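Local structure of macrophomate synthase intermolecular Diels-Alderase (Macrophoma commelinae, 1IZC) at residues Ser19-Tyr24 and Pro168-Thr173; Pro25-Gln30 and Asn175-Ile180; Gly45-Ile50 and Val273-Trp278; Val55-Ala60 and Ile85-His90; Pro200-Leu205 and Asn246-Phe251. The protein is a magnesium-containing TIM-barrel enzyme of the HpcH/HpaI aldolase/citrate lyase family, with pyruvic acid held beside the metal ion. The protein carries 1 engineered substitution. One frame throughout, in Å; residues are numbered along the deposited sequence.

Overall arrangement
All five contacts are largely buried and built on or around one closed eight-stranded parallel barrel. Contacts 3 and 5 join neighbouring strands through backbone hydrogen bonds, contact 3 adding a carboxylate with three donors. Contact 4 packs two outer helices through alanine and threonine methyls, the base of a lysine and helix backbone; it touches contact 3 through H48 and T56, and contact 1 through Y24 and Q89. Contacts 1 and 2 share helix 171-177: contact 1, whose centre lies about 20 Å from the centre of the chain, relies on waters and a stacked amide, contact 2 on arginine and histidine bonds to backbone carbonyls. Contacts 2 and 5 meet at H203; contacts 1, 3 and 4 also meet other subunits.

Contact 1: residues Ser19-Tyr24 and Pro168-Thr173; sequences SAMLTY and PYNVAT
Y24 and N170 form the centre of the contact by stacking a phenol ring on a side-chain amide. The two planes lie 19° apart, and N170 CG sits 3.8 Å above the plane of the Y24 ring, over its centre. N170 CB makes the nearest approach, 3.4 Å from Y24 CE2, while ND2 lies over the CE1 and CZ side and OD1 over CG and CD2. The Y24 ring reaches this place because its CG stands opposite the carbonyl carbon (chi1 -82°).

The methyl CG2 of T173 rests 3.6 Å from the hydroxyl oxygen S19 OG and, more loosely, near Y24 CB.

Direct hydrogen bonds do not cross between the segments; four waters do the bridging. One links S19 OG to N170 OD1, donating to OD1 at 2.9 Å. A second lies 2.7 Å from S19 OG and donates to T173 OG1. T173 OG1 itself gives a 2.6 Å hydrogen bond to N170 OD1, so that oxygen receives two donors, which fixes the rotation of the amide. At the other end a water accepts from N170 ND2 at 2.9 Å, donates to P168 O and also meets Y24 OH. The fourth water joins Y24 OH, 2.7 Å away, to Y169 O.

N170 stands just before helix 171-177, and its ND2 is also bonded to A161 O. A20, L22 and T23 pack against a second subunit, and P168 and Y169 against N221 of a third. Residues 19-24 precede helix 28-37 and rest on helix 78-91, where L22 touches H90 and the Y24 carbonyl meets Q89.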
# COMPACT_ATOMS: atom_id res chain seq x y z
N SER A 19 -3.68 23.41 -17.87
CA SER A 19 -3.15 24.55 -17.13
C SER A 19 -1.64 24.62 -17.37
O SER A 19 -1.08 23.78 -18.07
CB SER A 19 -3.42 24.40 -15.64
OG SER A 19 -3.11 25.59 -14.95
N ALA A 20 -0.98 25.62 -16.79
CA ALA A 20 0.47 25.76 -16.96
C ALA A 20 1.18 24.54 -16.38
O ALA A 20 2.23 24.14 -16.88
CB ALA A 20 0.96 27.03 -16.29
N MET A 21 0.63 23.99 -15.31
CA MET A 21 1.21 22.80 -14.68
C MET A 21 0.12 21.74 -14.58
O MET A 21 -1.02 22.04 -14.21
CB MET A 21 1.76 23.13 -13.29
CG MET A 21 2.82 24.23 -13.32
SD MET A 21 3.75 24.33 -11.80
CE MET A 21 2.45 24.63 -10.63
N LEU A 22 0.48 20.50 -14.87
CA LEU A 22 -0.51 19.43 -14.88
C LEU A 22 -0.98 18.96 -13.51
O LEU A 22 -1.82 18.06 -13.42
CB LEU A 22 0.01 18.26 -15.72
CG LEU A 22 0.27 18.63 -17.19
CD1 LEU A 22 0.84 17.42 -17.91
CD2 LEU A 22 -1.02 19.09 -17.87
N THR A 23 -0.45 19.58 -12.47
CA THR A 23 -0.85 19.31 -11.09
C THR A 23 -2.03 20.22 -10.75
O THR A 23 -2.58 20.16 -9.65
CB THR A 23 0.29 19.62 -10.11
OG1 THR A 23 0.88 20.88 -10.45
CG2 THR A 23 1.35 18.53 -10.15
N TYR A 24 -2.40 21.07 -11.70
CA TYR A 24 -3.53 21.99 -11.53
C TYR A 24 -4.64 21.64 -12.52
O TYR A 24 -4.38 21.08 -13.59
CB TYR A 24 -3.08 23.44 -11.69
CG TYR A 24 -2.48 23.97 -10.42
CD1 TYR A 24 -1.12 23.82 -10.15
CD2 TYR A 24 -3.29 24.53 -9.44
CE1 TYR A 24 -0.59 24.21 -8.92
CE2 TYR A 24 -2.77 24.92 -8.21
CZ TYR A 24 -1.41 24.76 -7.95
OH TYR A 24 -0.88 25.17 -6.74
N PRO A 168 0.69 33.61 -8.72
CA PRO A 168 1.68 32.71 -8.11
C PRO A 168 1.10 31.59 -7.25
O PRO A 168 1.77 30.59 -6.97
CB PRO A 168 2.55 33.66 -7.27
CG PRO A 168 2.37 34.98 -7.93
CD PRO A 168 0.90 34.98 -8.24
N TYR A 169 -0.14 31.76 -6.81
CA TYR A 169 -0.77 30.77 -5.97
C TYR A 169 -1.87 30.01 -6.69
O TYR A 169 -2.55 29.16 -6.11
CB TYR A 169 -1.27 31.46 -4.72
CG TYR A 169 -0.13 32.18 -4.05
CD1 TYR A 169 0.18 33.50 -4.39
CD2 TYR A 169 0.73 31.50 -3.18
CE1 TYR A 169 1.33 34.13 -3.89
CE2 TYR A 169 1.87 32.11 -2.68
CZ TYR A 169 2.17 33.42 -3.03
OH TYR A 169 3.32 34.02 -2.56
N ASN A 170 -2.02 30.32 -7.97
CA ASN A 170 -3.01 29.67 -8.82
C ASN A 170 -4.44 29.79 -8.30
O ASN A 170 -5.28 28.92 -8.53
CB ASN A 170 -2.60 28.20 -9.04
CG ASN A 170 -1.68 28.04 -10.25
OD1 ASN A 170 -2.15 28.03 -11.38
ND2 ASN A 170 -0.37 27.94 -10.02
N VAL A 171 -4.71 30.87 -7.60
CA VAL A 171 -6.06 31.11 -7.10
C VAL A 171 -6.97 31.40 -8.29
O VAL A 171 -8.13 30.98 -8.30
CB VAL A 171 -6.08 32.32 -6.13
CG1 VAL A 171 -7.49 32.84 -5.97
CG2 VAL A 171 -5.52 31.89 -4.78
N ALA A 172 -6.46 32.10 -9.29
CA ALA A 172 -7.26 32.43 -10.47
C ALA A 172 -7.53 31.15 -11.26
O ALA A 172 -8.63 30.92 -11.76
CB ALA A 172 -6.52 33.45 -11.36
N THR A 173 -6.50 30.32 -11.37
CA THR A 173 -6.63 29.06 -12.09
C THR A 173 -7.78 28.26 -11.49
O THR A 173 -8.69 27.81 -12.20
CB THR A 173 -5.35 28.23 -11.96
OG1 THR A 173 -4.28 28.94 -12.58
CG2 THR A 173 -5.53 26.86 -12.63
O HOH W 1 -1.17 25.96 -13.10
O HOH W 2 -3.72 28.23 -15.05
O HOH W 3 0.71 27.93 -7.35
O HOH W 4 -2.60 26.67 -5.31

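Contact 2: residues Pro25-Gln30 and Asn175-Ile180; sequences PGNLRQ and NNHVCI
N27 and H177 bring their CA atoms within 4.4 Å, where an inverse gamma turn centred on N27 leads into helix 28-37 beside the end of helix 171-177, and R29 N donates to H177 O. The H177 ring is held in two ways. Its ND1 gives a nearly straight hydrogen bond (2.8 Å, 176°) to P25 O, which lies in the ring plane. Over one face lies N27, with CB 3.6 Å from the ring centroid and its amide stacked 19° from the ring plane; a water joins N27 ND2 to H177 NE2. N27 also caps its own helix, OD1 accepting from Q30 N at 2.9 Å.

R29 bends at chi2 and chi3, which turns its guanidinium toward the backbone of 175-178. NH2 donates to both V178 O and N175 O, each at 2.8 Å, with V178 O in the guanidinium plane, while N176 O lies over one face. C179 SG sits 3.8 Å from L28 CG.

An arginine thus gathers carbonyls at the C-terminal end of a helix. The fold is a TIM barrel whose N-terminal mouth is covered by helix 28-37, here at the start of strand 179-184.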
# COMPACT_ATOMS: atom_id res chain seq x y z
N PRO A 25 -5.89 21.98 -12.18
CA PRO A 25 -6.99 21.65 -13.09
C PRO A 25 -6.98 22.32 -14.45
O PRO A 25 -6.65 23.50 -14.57
CB PRO A 25 -8.24 22.05 -12.30
CG PRO A 25 -7.76 23.28 -11.57
CD PRO A 25 -6.37 22.83 -11.07
N GLY A 26 -7.32 21.54 -15.47
CA GLY A 26 -7.43 22.07 -16.81
C GLY A 26 -8.71 22.88 -16.84
O GLY A 26 -9.53 22.81 -15.91
N ASN A 27 -8.93 23.64 -17.91
CA ASN A 27 -10.11 24.50 -17.97
C ASN A 27 -11.40 23.82 -18.44
O ASN A 27 -11.83 24.00 -19.60
CB ASN A 27 -9.83 25.72 -18.84
CG ASN A 27 -10.81 26.85 -18.58
OD1 ASN A 27 -11.87 26.62 -18.00
ND2 ASN A 27 -10.47 28.06 -19.01
N LEU A 28 -12.03 23.08 -17.54
CA LEU A 28 -13.28 22.40 -17.87
C LEU A 28 -14.38 23.44 -18.11
O LEU A 28 -15.28 23.23 -18.92
CB LEU A 28 -13.68 21.43 -16.75
CG LEU A 28 -15.04 20.74 -16.88
CD1 LEU A 28 -15.07 19.89 -18.17
CD2 LEU A 28 -15.31 19.87 -15.65
N ARG A 29 -14.29 24.56 -17.40
CA ARG A 29 -15.28 25.63 -17.56
C ARG A 29 -15.37 26.03 -19.05
O ARG A 29 -16.47 26.11 -19.63
CB ARG A 29 -14.86 26.85 -16.71
CG ARG A 29 -15.90 27.99 -16.61
CD ARG A 29 -16.91 27.75 -15.47
NE ARG A 29 -16.25 27.64 -14.18
CZ ARG A 29 -15.82 28.66 -13.43
NH1 ARG A 29 -15.97 29.93 -13.81
NH2 ARG A 29 -15.21 28.40 -12.28
N GLN A 30 -14.21 26.28 -19.66
CA GLN A 30 -14.18 26.68 -21.06
C GLN A 30 -14.52 25.52 -21.98
O GLN A 30 -15.16 25.70 -23.02
CB GLN A 30 -12.81 27.25 -21.43
CG GLN A 30 -12.80 27.94 -22.79
CD GLN A 30 -13.78 29.11 -22.82
OE1 GLN A 30 -13.74 29.97 -21.94
NE2 GLN A 30 -14.66 29.13 -23.81
N ASN A 175 -10.28 29.25 -9.38
CA ASN A 175 -11.61 29.84 -9.44
C ASN A 175 -12.19 30.00 -10.85
O ASN A 175 -13.41 30.09 -11.01
CB ASN A 175 -11.62 31.17 -8.67
CG ASN A 175 -11.70 30.97 -7.14
OD1 ASN A 175 -11.61 29.84 -6.63
ND2 ASN A 175 -11.87 32.07 -6.41
N ASN A 176 -11.33 29.99 -11.87
CA ASN A 176 -11.79 30.13 -13.24
C ASN A 176 -11.96 28.80 -13.99
O ASN A 176 -12.71 28.73 -14.95
CB ASN A 176 -10.83 31.00 -14.06
CG ASN A 176 -10.71 32.41 -13.52
OD1 ASN A 176 -11.67 32.95 -12.98
ND2 ASN A 176 -9.55 33.01 -13.69
N HIS A 177 -11.25 27.76 -13.55
CA HIS A 177 -11.31 26.48 -14.26
C HIS A 177 -12.26 25.44 -13.70
O HIS A 177 -12.82 24.63 -14.45
CB HIS A 177 -9.92 25.83 -14.30
CG HIS A 177 -8.95 26.50 -15.22
ND1 HIS A 177 -7.71 25.96 -15.50
CD2 HIS A 177 -9.01 27.66 -15.91
CE1 HIS A 177 -7.06 26.75 -16.33
NE2 HIS A 177 -7.83 27.80 -16.60
N VAL A 178 -12.43 25.45 -12.38
CA VAL A 178 -13.23 24.45 -11.67
C VAL A 178 -14.74 24.59 -11.80
O VAL A 178 -15.29 25.69 -11.66
CB VAL A 178 -12.83 24.41 -10.18
CG1 VAL A 178 -13.69 23.41 -9.42
CG2 VAL A 178 -11.34 24.03 -10.06
N CYS A 179 -15.40 23.45 -12.02
CA CYS A 179 -16.86 23.39 -12.21
C CYS A 179 -17.61 22.59 -11.17
O CYS A 179 -17.08 21.62 -10.60
CB CYS A 179 -17.17 22.80 -13.59
SG CYS A 179 -16.43 23.68 -14.98
N ILE A 180 -18.86 22.99 -10.93
CA ILE A 180 -19.75 22.32 -9.99
C ILE A 180 -20.93 21.74 -10.78
O ILE A 180 -21.58 22.44 -11.56
CB ILE A 180 -20.32 23.27 -8.90
CG1 ILE A 180 -19.19 23.88 -8.08
CG2 ILE A 180 -21.21 22.49 -7.95
CD1 ILE A 180 -19.69 24.67 -6.87
O HOH W 5 -7.68 28.98 -19.03
O HOH W 6 -12.56 29.94 -17.43
O HOH W 7 -15.33 32.03 -11.70

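Contact 3: residues Gly45-Ile50 and Val273-Trp278; sequences GVAHGI and VQFDVW
D276 turns its carboxylate back across H48, G49 and I50 because CG stands between its backbone N and carbonyl carbon (chi1 63°), and H48 swings its ring to meet it with CG opposite the backbone N. H48 ND1 donates to D276 OD2 at 2.8 Å, in the plane of the imidazole, although ring and carboxylate planes are 73° apart. I50 N reaches the same oxygen at 3.1 Å from the opposite face of the carboxylate. G49 N binds D276 OD1 at 2.8 Å. Three donors thus grip the buried carboxylate and fix its rotation.

Behind this group the strands pair in parallel, their axes 16° apart. V273 N donates to G45 O, A47 N to Q274 O at 2.9 Å, and D276 N to A47 O at 3.0 Å. Q274 N is buried without a partner. A47 CB touches F275 CD2 at 3.6 Å, and I50 CG1 presses on V277 CG2 at a tight 3.5 Å.

Pairing first strand 43-48 with last strand 271-275 closes the barrel, and helix 276-295 starts at the carboxylate. H48 NE2 continues to T56 of helix 53-61, and W152 of a fifth subunit packs on A47, D276 and V277.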
# COMPACT_ATOMS: atom_id res chain seq x y z
N GLY A 45 -15.88 10.98 -22.49
CA GLY A 45 -14.97 10.49 -21.48
C GLY A 45 -15.23 9.07 -21.02
O GLY A 45 -16.01 8.34 -21.62
N VAL A 46 -14.56 8.70 -19.93
CA VAL A 46 -14.67 7.36 -19.38
C VAL A 46 -14.87 7.42 -17.88
O VAL A 46 -14.26 8.26 -17.19
CB VAL A 46 -13.38 6.54 -19.75
CG1 VAL A 46 -12.13 7.19 -19.14
CG2 VAL A 46 -13.51 5.09 -19.28
N ALA A 47 -15.75 6.55 -17.37
CA ALA A 47 -16.04 6.49 -15.94
C ALA A 47 -15.02 5.52 -15.34
O ALA A 47 -14.77 4.46 -15.90
CB ALA A 47 -17.46 5.99 -15.72
N HIS A 48 -14.45 5.92 -14.21
CA HIS A 48 -13.37 5.17 -13.54
C HIS A 48 -13.74 4.84 -12.09
O HIS A 48 -13.77 5.72 -11.21
CB HIS A 48 -12.12 6.06 -13.69
CG HIS A 48 -10.87 5.55 -13.04
ND1 HIS A 48 -10.55 4.20 -12.97
CD2 HIS A 48 -9.78 6.21 -12.58
CE1 HIS A 48 -9.32 4.07 -12.49
NE2 HIS A 48 -8.83 5.28 -12.25
N GLY A 49 -14.04 3.56 -11.86
CA GLY A 49 -14.43 3.09 -10.54
C GLY A 49 -13.47 2.05 -9.97
O GLY A 49 -13.61 1.64 -8.82
N ILE A 50 -12.50 1.61 -10.77
CA ILE A 50 -11.51 0.63 -10.30
C ILE A 50 -10.43 1.42 -9.56
O ILE A 50 -9.76 2.26 -10.17
CB ILE A 50 -10.86 -0.12 -11.47
CG1 ILE A 50 -11.91 -0.96 -12.21
CG2 ILE A 50 -9.74 -1.03 -10.96
CD1 ILE A 50 -11.43 -1.55 -13.54
N VAL A 273 -18.67 7.50 -22.19
CA VAL A 273 -19.03 6.49 -23.19
C VAL A 273 -18.56 5.07 -22.88
O VAL A 273 -18.82 4.15 -23.66
CB VAL A 273 -18.52 6.90 -24.59
CG1 VAL A 273 -19.18 8.23 -25.01
CG2 VAL A 273 -17.01 7.02 -24.60
N GLN A 274 -17.88 4.90 -21.76
CA GLN A 274 -17.41 3.58 -21.35
C GLN A 274 -17.21 3.66 -19.83
O GLN A 274 -17.00 4.75 -19.29
CB GLN A 274 -16.11 3.25 -22.09
CG GLN A 274 -15.83 1.79 -22.40
CD GLN A 274 -17.08 0.94 -22.61
OE1 GLN A 274 -17.65 0.43 -21.65
NE2 GLN A 274 -17.49 0.78 -23.86
N PHE A 275 -17.30 2.53 -19.15
CA PHE A 275 -17.16 2.47 -17.70
C PHE A 275 -16.15 1.36 -17.48
O PHE A 275 -16.31 0.25 -18.01
CB PHE A 275 -18.54 2.15 -17.11
CG PHE A 275 -19.65 2.91 -17.80
CD1 PHE A 275 -20.12 2.50 -19.05
CD2 PHE A 275 -20.12 4.11 -17.27
CE1 PHE A 275 -21.03 3.28 -19.77
CE2 PHE A 275 -21.03 4.90 -17.98
CZ PHE A 275 -21.49 4.48 -19.24
N ASP A 276 -15.09 1.64 -16.72
CA ASP A 276 -14.07 0.62 -16.58
C ASP A 276 -14.53 -0.70 -15.99
O ASP A 276 -14.23 -1.76 -16.56
CB ASP A 276 -12.80 1.18 -15.89
CG ASP A 276 -13.03 1.65 -14.46
OD1 ASP A 276 -14.17 1.67 -13.96
OD2 ASP A 276 -12.01 2.01 -13.84
N VAL A 277 -15.28 -0.69 -14.89
CA VAL A 277 -15.70 -1.95 -14.29
C VAL A 277 -16.64 -2.77 -15.17
O VAL A 277 -16.37 -3.95 -15.48
CB VAL A 277 -16.37 -1.73 -12.92
CG1 VAL A 277 -16.86 -3.05 -12.34
CG2 VAL A 277 -15.37 -1.09 -11.96
N TRP A 278 -17.75 -2.17 -15.58
CA TRP A 278 -18.69 -2.90 -16.41
C TRP A 278 -18.12 -3.21 -17.79
O TRP A 278 -18.40 -4.27 -18.34
CB TRP A 278 -20.00 -2.12 -16.58
CG TRP A 278 -20.84 -2.10 -15.35
CD1 TRP A 278 -20.54 -2.65 -14.13
CD2 TRP A 278 -22.14 -1.50 -15.21
NE1 TRP A 278 -21.57 -2.43 -13.24
CE2 TRP A 278 -22.56 -1.73 -13.88
CE3 TRP A 278 -22.98 -0.80 -16.08
CZ2 TRP A 278 -23.80 -1.28 -13.40
CZ3 TRP A 278 -24.21 -0.35 -15.60
CH2 TRP A 278 -24.60 -0.60 -14.27

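Contact 4: residues Val55-Ala60 and Ile85-His90; sequences VTKVLA and IHAAQH
T56 and A60 face A87 and A88 across two nearly parallel helix segments, whose axes come within 8.2 Å and cross at -22°. The close approach is made possible by small side chains: the CA atoms of A60 and A88 are only 5.1 Å apart.

T56 is turned so that its two branches do different work. CG2 lies opposite the backbone N (chi1 -40° for OG1) and touches A88, 3.8 Å from both its CB and its backbone N. OG1, on the other branch, bonds to H48 NE2 and to S52 O, so the hydroxyl is tied to strand 43-48 and to S52 while the methyl meets the partner helix.

A87 directs its methyl toward helix 53-61. Its CB meets T56 CB at 4.3 Å and K57 CG at 4.0 Å, lying against the base of the lysine chain. Beyond CG that chain is extended, and it carries NZ past this helix pair to a salt bridge with D83 and a hydrogen bond with H86, both of the second subunit.

One turn later, within residues 85-90, A60 CB meets backbone, 3.6 Å from A88 O and 3.9 Å from A87 O; H91 of the same helix also touches A60. A88 O is also bonded to S92 OG. No hydrogen bond passes between the two segments, and the contact rests on apolar groups and helix backbone.

Helix 53-61 follows strand 43-48, and helix 78-91 follows strand 66-70. Side-by-side packing of successive, similarly directed helices round a parallel sheet is characteristic of the outer layer of a TIM barrel.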
# COMPACT_ATOMS: atom_id res chain seq x y z
N VAL A 55 -4.66 1.48 -13.64
CA VAL A 55 -5.81 1.56 -14.54
C VAL A 55 -6.00 3.00 -15.02
O VAL A 55 -6.27 3.24 -16.20
CB VAL A 55 -7.10 1.07 -13.84
CG1 VAL A 55 -8.33 1.35 -14.72
CG2 VAL A 55 -7.00 -0.44 -13.59
N THR A 56 -5.85 3.98 -14.13
CA THR A 56 -6.00 5.36 -14.55
C THR A 56 -5.02 5.66 -15.69
O THR A 56 -5.35 6.35 -16.65
CB THR A 56 -5.68 6.36 -13.42
OG1 THR A 56 -6.19 5.87 -12.18
CG2 THR A 56 -6.31 7.72 -13.73
N LYS A 57 -3.81 5.15 -15.55
CA LYS A 57 -2.80 5.37 -16.58
C LYS A 57 -3.20 4.75 -17.93
O LYS A 57 -2.96 5.33 -18.99
CB LYS A 57 -1.46 4.81 -16.12
CG LYS A 57 -0.85 5.61 -14.96
CD LYS A 57 0.42 4.93 -14.44
CE LYS A 57 1.09 5.76 -13.36
NZ LYS A 57 2.31 5.06 -12.83
N VAL A 58 -3.77 3.55 -17.88
CA VAL A 58 -4.20 2.88 -19.11
C VAL A 58 -5.34 3.70 -19.74
O VAL A 58 -5.36 3.93 -20.94
CB VAL A 58 -4.71 1.46 -18.82
CG1 VAL A 58 -5.31 0.83 -20.09
CG2 VAL A 58 -3.55 0.60 -18.31
N LEU A 59 -6.27 4.16 -18.91
CA LEU A 59 -7.38 4.97 -19.41
C LEU A 59 -6.86 6.30 -19.98
O LEU A 59 -7.30 6.75 -21.05
CB LEU A 59 -8.38 5.26 -18.29
CG LEU A 59 -9.06 4.04 -17.66
CD1 LEU A 59 -10.00 4.51 -16.55
CD2 LEU A 59 -9.84 3.28 -18.74
N ALA A 60 -5.94 6.94 -19.27
CA ALA A 60 -5.41 8.23 -19.72
C ALA A 60 -4.70 8.11 -21.07
O ALA A 60 -4.76 9.02 -21.89
CB ALA A 60 -4.45 8.81 -18.68
N ILE A 85 -5.79 11.17 -9.86
CA ILE A 85 -6.08 12.44 -10.52
C ILE A 85 -4.82 12.94 -11.24
O ILE A 85 -4.88 13.35 -12.40
CB ILE A 85 -6.60 13.47 -9.50
CG1 ILE A 85 -7.97 13.00 -8.97
CG2 ILE A 85 -6.76 14.86 -10.18
CD1 ILE A 85 -8.51 13.82 -7.78
N HIS A 86 -3.68 12.89 -10.55
CA HIS A 86 -2.41 13.29 -11.16
C HIS A 86 -2.15 12.42 -12.39
O HIS A 86 -1.78 12.92 -13.44
CB HIS A 86 -1.23 13.08 -10.21
CG HIS A 86 -1.02 14.20 -9.23
ND1 HIS A 86 0.01 14.19 -8.32
CD2 HIS A 86 -1.69 15.36 -9.05
CE1 HIS A 86 -0.03 15.30 -7.61
NE2 HIS A 86 -1.05 16.03 -8.03
N ALA A 87 -2.31 11.11 -12.24
CA ALA A 87 -2.03 10.23 -13.39
C ALA A 87 -2.92 10.52 -14.60
O ALA A 87 -2.45 10.50 -15.75
CB ALA A 87 -2.18 8.76 -12.97
N ALA A 88 -4.21 10.78 -14.37
CA ALA A 88 -5.11 11.08 -15.49
C ALA A 88 -4.61 12.28 -16.29
O ALA A 88 -4.58 12.25 -17.53
CB ALA A 88 -6.53 11.35 -14.98
N GLN A 89 -4.24 13.35 -15.60
CA GLN A 89 -3.79 14.52 -16.30
C GLN A 89 -2.38 14.41 -16.87
O GLN A 89 -2.13 14.88 -17.97
CB GLN A 89 -3.91 15.76 -15.40
CG GLN A 89 -5.36 16.15 -15.15
CD GLN A 89 -5.56 17.65 -14.92
OE1 GLN A 89 -6.25 18.33 -15.69
NE2 GLN A 89 -4.96 18.16 -13.85
N HIS A 90 -1.47 13.76 -16.15
CA HIS A 90 -0.09 13.65 -16.65
C HIS A 90 0.08 12.63 -17.76
O HIS A 90 0.77 12.90 -18.74
CB HIS A 90 0.87 13.33 -15.49
CG HIS A 90 1.04 14.46 -14.51
ND1 HIS A 90 2.11 15.33 -14.54
CD2 HIS A 90 0.25 14.88 -13.48
CE1 HIS A 90 1.97 16.23 -13.59
NE2 HIS A 90 0.85 15.98 -12.93

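Contact 5: residues Pro200-Leu205 and Asn246-Phe251; sequences PEIHGL and NGVPIF
L205 exchanges two backbone hydrogen bonds with the facing segment. F251 N donates to L205 O at 2.8 Å and 168°, and L205 N donates to P249 O at 3.0 Å, nearly along the C=O axis. These bonds set L205 beside I250 as a parallel bridge. Both carbonyls also receive a CA-H contact at 3.3 Å, P249 O from G204 CA and L205 O from I250 CA.

Outward from the backbone, V248 carries the apolar packing through one methyl. Its CG1, placed opposite the backbone N (chi1 180°), lies 3.5 Å from G204 CA, 3.8 Å from L205 CG and 4.2 Å from I202 CD1; the I202 and L205 side chains both run across V248 at about a right angle. The P249 ring closes against H203 O. With no side chain on G204, the F251 ring reaches its CA, CE1 standing 3.7 Å away.

L205 and I250 continue onto F239 and A243 of helix 230-245, whereas F251 meets I181 and L32. H203 ND1 is bonded to I180 N of the adjoining strand. The chemistry implies that backbone bonds set the alignment of strands 205-207 and 250-253, while apolar side chains join them to the helix outside.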
# COMPACT_ATOMS: atom_id res chain seq x y z
N PRO A 200 -26.91 30.39 -10.48
CA PRO A 200 -25.84 31.00 -11.28
C PRO A 200 -24.50 30.32 -11.03
O PRO A 200 -23.59 30.37 -11.85
CB PRO A 200 -25.82 32.46 -10.79
CG PRO A 200 -27.07 32.64 -10.03
CD PRO A 200 -27.39 31.31 -9.44
N GLU A 201 -24.39 29.66 -9.89
CA GLU A 201 -23.12 29.02 -9.53
C GLU A 201 -22.79 27.72 -10.25
O GLU A 201 -21.62 27.34 -10.29
CB GLU A 201 -23.06 28.74 -8.02
CG GLU A 201 -23.20 29.98 -7.13
CD GLU A 201 -24.63 30.22 -6.70
OE1 GLU A 201 -25.56 29.86 -7.46
OE2 GLU A 201 -24.83 30.78 -5.60
N ILE A 202 -23.77 27.05 -10.83
CA ILE A 202 -23.49 25.75 -11.46
C ILE A 202 -23.08 25.77 -12.92
O ILE A 202 -23.39 26.70 -13.66
CB ILE A 202 -24.67 24.78 -11.26
CG1 ILE A 202 -25.88 25.18 -12.12
CG2 ILE A 202 -25.07 24.80 -9.79
CD1 ILE A 202 -26.99 24.12 -12.13
N HIS A 203 -22.37 24.71 -13.32
CA HIS A 203 -21.85 24.60 -14.68
C HIS A 203 -22.29 23.36 -15.43
O HIS A 203 -21.91 23.16 -16.59
CB HIS A 203 -20.32 24.64 -14.62
CG HIS A 203 -19.80 25.75 -13.77
ND1 HIS A 203 -19.32 25.56 -12.49
CD2 HIS A 203 -19.78 27.09 -13.97
CE1 HIS A 203 -19.04 26.73 -11.94
NE2 HIS A 203 -19.31 27.68 -12.82
N GLY A 204 -23.09 22.54 -14.77
CA GLY A 204 -23.57 21.33 -15.41
C GLY A 204 -24.62 20.67 -14.53
O GLY A 204 -24.76 21.03 -13.37
N LEU A 205 -25.35 19.72 -15.09
CA LEU A 205 -26.37 18.98 -14.34
C LEU A 205 -26.32 17.52 -14.76
O LEU A 205 -26.18 17.21 -15.94
CB LEU A 205 -27.78 19.53 -14.61
CG LEU A 205 -28.18 20.74 -13.77
CD1 LEU A 205 -29.49 21.31 -14.29
CD2 LEU A 205 -28.30 20.33 -12.30
N ASN A 246 -31.98 27.09 -18.78
CA ASN A 246 -31.01 27.88 -18.03
C ASN A 246 -29.62 27.90 -18.63
O ASN A 246 -28.69 28.48 -18.07
CB ASN A 246 -30.96 27.38 -16.58
CG ASN A 246 -32.19 27.79 -15.78
OD1 ASN A 246 -32.35 28.95 -15.42
ND2 ASN A 246 -33.07 26.83 -15.51
N GLY A 247 -29.46 27.24 -19.78
CA GLY A 247 -28.18 27.20 -20.45
C GLY A 247 -27.15 26.37 -19.70
O GLY A 247 -25.97 26.72 -19.65
N VAL A 248 -27.62 25.26 -19.11
CA VAL A 248 -26.75 24.36 -18.35
C VAL A 248 -26.56 23.06 -19.12
O VAL A 248 -27.53 22.38 -19.47
CB VAL A 248 -27.36 24.06 -16.96
CG1 VAL A 248 -26.44 23.14 -16.17
CG2 VAL A 248 -27.53 25.37 -16.20
N PRO A 249 -25.31 22.69 -19.41
CA PRO A 249 -25.12 21.44 -20.15
C PRO A 249 -25.37 20.23 -19.28
O PRO A 249 -25.13 20.27 -18.07
CB PRO A 249 -23.67 21.52 -20.61
CG PRO A 249 -23.01 22.22 -19.45
CD PRO A 249 -24.01 23.32 -19.11
N ILE A 250 -25.86 19.15 -19.88
CA ILE A 250 -26.11 17.93 -19.12
C ILE A 250 -24.91 17.00 -19.20
O ILE A 250 -24.24 16.90 -20.24
CB ILE A 250 -27.36 17.20 -19.66
CG1 ILE A 250 -28.60 18.10 -19.51
CG2 ILE A 250 -27.58 15.89 -18.89
CD1 ILE A 250 -29.85 17.54 -20.15
N PHE A 251 -24.63 16.35 -18.07
CA PHE A 251 -23.54 15.39 -17.92
C PHE A 251 -24.23 14.04 -17.76
O PHE A 251 -25.19 13.92 -17.00
CB PHE A 251 -22.76 15.65 -16.63
CG PHE A 251 -21.75 16.75 -16.73
CD1 PHE A 251 -22.12 18.03 -17.15
CD2 PHE A 251 -20.44 16.52 -16.35
CE1 PHE A 251 -21.18 19.06 -17.18
CE2 PHE A 251 -19.49 17.54 -16.38
CZ PHE A 251 -19.86 18.81 -16.80